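Local coordinates for protein endo-1,3-beta-glucanase, family GH16 (Zobellia galactanivorans, PDB 4BOW) that probably hydrolyses internal beta-1,3-glucosidic bonds of glucans such as laminarin, this chain being its calcium-binding family 16 glycoside hydrolase catalytic domain, at residues 114-119 with 141-146. The protein carries 1 engineered substitution. Numbering follows the deposited sequence. Where two conformers were deposited one is given.
Engineered in segment 141-146: Ser142 (natural residue Glu). With GLC (alpha-D-glucopyranose), chain C; BGC (beta-D-glucopyranose), chain B.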
loop_
_atom_site.group_PDB
_atom_site.type_symbol
_atom_site.label_atom_id
_atom_site.label_comp_id
_atom_site.label_asym_id
_atom_site.label_seq_id
_atom_site.Cartn_x
_atom_site.Cartn_y
_atom_site.Cartn_z
ATOM N N ILE A 114 -1.896 0.955 -2.439
ATOM C CA ILE A 114 -2.617 1.252 -1.221
ATOM C C ILE A 114 -3.148 -0.119 -0.792
ATOM O O ILE A 114 -3.943 -0.717 -1.524
ATOM C CB ILE A 114 -3.852 2.187 -1.457
ATOM C CG1 ILE A 114 -3.364 3.505 -2.134
ATOM C CG2 ILE A 114 -4.599 2.437 -0.131
ATOM C CD1 ILE A 114 -4.560 4.339 -2.664
ATOM N N TRP A 115 -2.728 -0.653 0.349
ATOM C CA TRP A 115 -3.073 -2.031 0.655
ATOM C C TRP A 115 -3.024 -2.256 2.157
ATOM O O TRP A 115 -2.706 -1.352 2.928
ATOM C CB TRP A 115 -2.150 -2.970 -0.149
ATOM C CG TRP A 115 -0.659 -2.814 0.018
ATOM C CD1 TRP A 115 0.115 -1.696 -0.247
ATOM C CD2 TRP A 115 0.238 -3.845 0.423
ATOM N NE1 TRP A 115 1.474 -2.005 -0.052
ATOM C CE2 TRP A 115 1.560 -3.279 0.374
ATOM C CE3 TRP A 115 0.063 -5.196 0.839
ATOM C CZ2 TRP A 115 2.722 -4.049 0.638
ATOM C CZ3 TRP A 115 1.231 -5.942 1.111
ATOM C CH2 TRP A 115 2.534 -5.392 1.025
ATOM N N THR A 116 -3.348 -3.470 2.556
ATOM C CA THR A 116 -3.304 -3.820 3.953
ATOM C C THR A 116 -2.565 -5.125 4.187
ATOM O O THR A 116 -2.433 -5.982 3.278
ATOM C CB THR A 116 -4.720 -4.040 4.553
ATOM O OG1 THR A 116 -5.239 -5.375 4.171
ATOM C CG2 THR A 116 -5.717 -2.943 4.159
ATOM N N LEU A 117 -2.053 -5.323 5.389
ATOM C CA LEU A 117 -1.508 -6.603 5.848
ATOM C C LEU A 117 -2.174 -6.888 7.174
ATOM O O LEU A 117 -2.377 -5.987 8.016
ATOM C CB LEU A 117 0.011 -6.581 6.100
ATOM C CG LEU A 117 0.837 -6.709 4.833
ATOM C CD1 LEU A 117 2.297 -6.332 5.162
ATOM C CD2 LEU A 117 0.664 -8.170 4.288
ATOM N N GLY A 118 -2.471 -8.185 7.431
ATOM C CA GLY A 118 -2.860 -8.533 8.840
ATOM C C GLY A 118 -1.749 -8.070 9.802
ATOM O O GLY A 118 -0.533 -8.196 9.546
ATOM N N ALA A 119 -2.197 -7.554 10.939
ATOM C CA ALA A 119 -1.233 -7.052 11.905
ATOM C C ALA A 119 -0.429 -8.141 12.605
ATOM O O ALA A 119 0.492 -7.789 13.327
ATOM C CB ALA A 119 -1.970 -6.168 12.954
ATOM N N GLY A 141 -2.959 -12.524 5.716
ATOM C CA GLY A 141 -3.863 -11.906 4.805
ATOM C C GLY A 141 -3.385 -10.550 4.332
ATOM O O GLY A 141 -2.621 -9.821 4.983
ATOM N N SER A 142 -3.886 -10.175 3.156
ATOM C CA SER A 142 -3.763 -8.856 2.630
ATOM C C SER A 142 -4.852 -8.476 1.682
ATOM O O SER A 142 -5.357 -9.307 0.948
ATOM C CB SER A 142 -2.476 -9.010 1.926
ATOM O OG SER A 142 -2.119 -7.796 1.252
ATOM N N ILE A 143 -5.188 -7.189 1.675
ATOM C CA ILE A 143 -6.197 -6.625 0.783
ATOM C C ILE A 143 -5.495 -5.584 -0.042
ATOM O O ILE A 143 -4.914 -4.627 0.536
ATOM C CB ILE A 143 -7.316 -5.965 1.542
ATOM C CG1 ILE A 143 -7.976 -7.021 2.500
ATOM C CG2 ILE A 143 -8.339 -5.332 0.566
ATOM C CD1 ILE A 143 -8.983 -6.418 3.536
ATOM N N ASP A 144 -5.515 -5.638 -1.364
ATOM C CA ASP A 144 -5.026 -4.511 -2.192
ATOM C C ASP A 144 -6.159 -3.600 -2.563
ATOM O O ASP A 144 -6.972 -4.032 -3.477
ATOM C CB ASP A 144 -4.315 -5.067 -3.474
ATOM C CG ASP A 144 -3.072 -5.824 -3.103
ATOM O OD1 ASP A 144 -2.129 -5.166 -2.651
ATOM O OD2 ASP A 144 -2.820 -6.958 -3.473
ATOM N N ILE A 145 -6.213 -2.389 -2.012
ATOM C CA ILE A 145 -7.256 -1.396 -2.360
ATOM C C ILE A 145 -6.904 -0.777 -3.735
ATOM O O ILE A 145 -7.795 -0.575 -4.539
ATOM C CB ILE A 145 -7.283 -0.345 -1.238
ATOM C CG1 ILE A 145 -7.628 -1.009 0.077
ATOM C CG2 ILE A 145 -8.340 0.677 -1.620
ATOM C CD1 ILE A 145 -7.630 -0.098 1.284
ATOM N N LEU A 146 -5.620 -0.557 -3.996
ATOM C CA LEU A 146 -5.209 -0.009 -5.265
ATOM C C LEU A 146 -3.851 -0.552 -5.575
ATOM O O LEU A 146 -2.907 -0.467 -4.728
ATOM C CB LEU A 146 -5.157 1.526 -5.157
ATOM C CG LEU A 146 -4.649 2.332 -6.366
ATOM C CD1 LEU A 146 -3.204 2.464 -6.453
ATOM C CD2 LEU A 146 -5.265 1.874 -7.729
HETATM C C1 GLC C . 0.249 -7.257 -3.261
HETATM C C2 GLC C . 1.455 -8.168 -3.187
HETATM C C3 GLC C . 2.615 -7.630 -2.335
HETATM C C4 GLC C . 2.893 -6.251 -2.914
HETATM C C5 GLC C . 1.690 -5.436 -2.600
HETATM C C6 GLC C . 1.787 -3.930 -2.984
HETATM O O1 GLC C . -0.365 -7.236 -1.984
HETATM O O2 GLC C . 0.984 -9.410 -2.691
HETATM O O3 GLC C . 3.809 -8.473 -2.427
HETATM O O4 GLC C . 3.982 -5.723 -2.171
HETATM O O5 GLC C . 0.597 -5.917 -3.405
HETATM O O6 GLC C . 2.040 -3.801 -4.437
HETATM C C2 BGC B . 5.086 -10.306 -1.676
HETATM C C3 BGC B . 5.302 -11.201 -0.501
HETATM C C4 BGC B . 5.455 -10.397 0.812
HETATM C C5 BGC B . 4.155 -9.568 1.014
HETATM C C6 BGC B . 4.222 -8.636 2.219
HETATM C C1 BGC B . 3.904 -9.427 -1.340
HETATM O O2 BGC B . 4.807 -11.033 -2.833
HETATM O O3 BGC B . 6.617 -11.823 -0.701
HETATM O O4 BGC B . 5.503 -11.263 1.967
HETATM O O5 BGC B . 4.110 -8.685 -0.139
HETATM O O6 BGC B . 5.358 -7.711 2.109
#
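Trp115 sets its CB 3.3 Å from Asp144 OD1, and the two side chains run alongside each other with ring and carboxylate planes 37° apart. Both lie on the sugar-binding face of their antiparallel strands, whose axes approach to 4.6 Å. With CG lodged between the backbone N and the carbonyl carbon (chi1 56°), the indole presents one face to the glucose of chain C, whose C6 is 3.4 Å from CE2, while NE1 is held by Asn227. The O1 of that glucose lies 2.8 Å from Asp144 OD1 and about as near OD2. Ser142, engineered in place of Glu, in one of its two conformers brings OG to the indole edge, in its plane, and donates to Thr116 O at 2.7 Å, nearly in line with that carbonyl (C=O...OG 178°). On the reverse face, Thr116 OG1 accepts Ile143 N at 3.1 Å and also pairs with His222, so a buried hydroxyl has two partners. Ile114 CD1 rests 3.8 Å from Leu146 CB, and its CG2 reaches Ile145 CB. Ile114 O receives a well-directed bond from Leu146 N and a weak one from Ile145 N, so two residues face one and the register slips by one: a classic beta bulge. The natural sequence here has the ExDxxE form of the family 16 signature, in which the bulge takes up the extra residue, as in laminarinases. Residues 142, 144 and 147 are on the cleft side, Asp144 and Glu147 binding the sugar, and the bulge lies in the cleft-lining sheet of the concanavalin-like jelly roll.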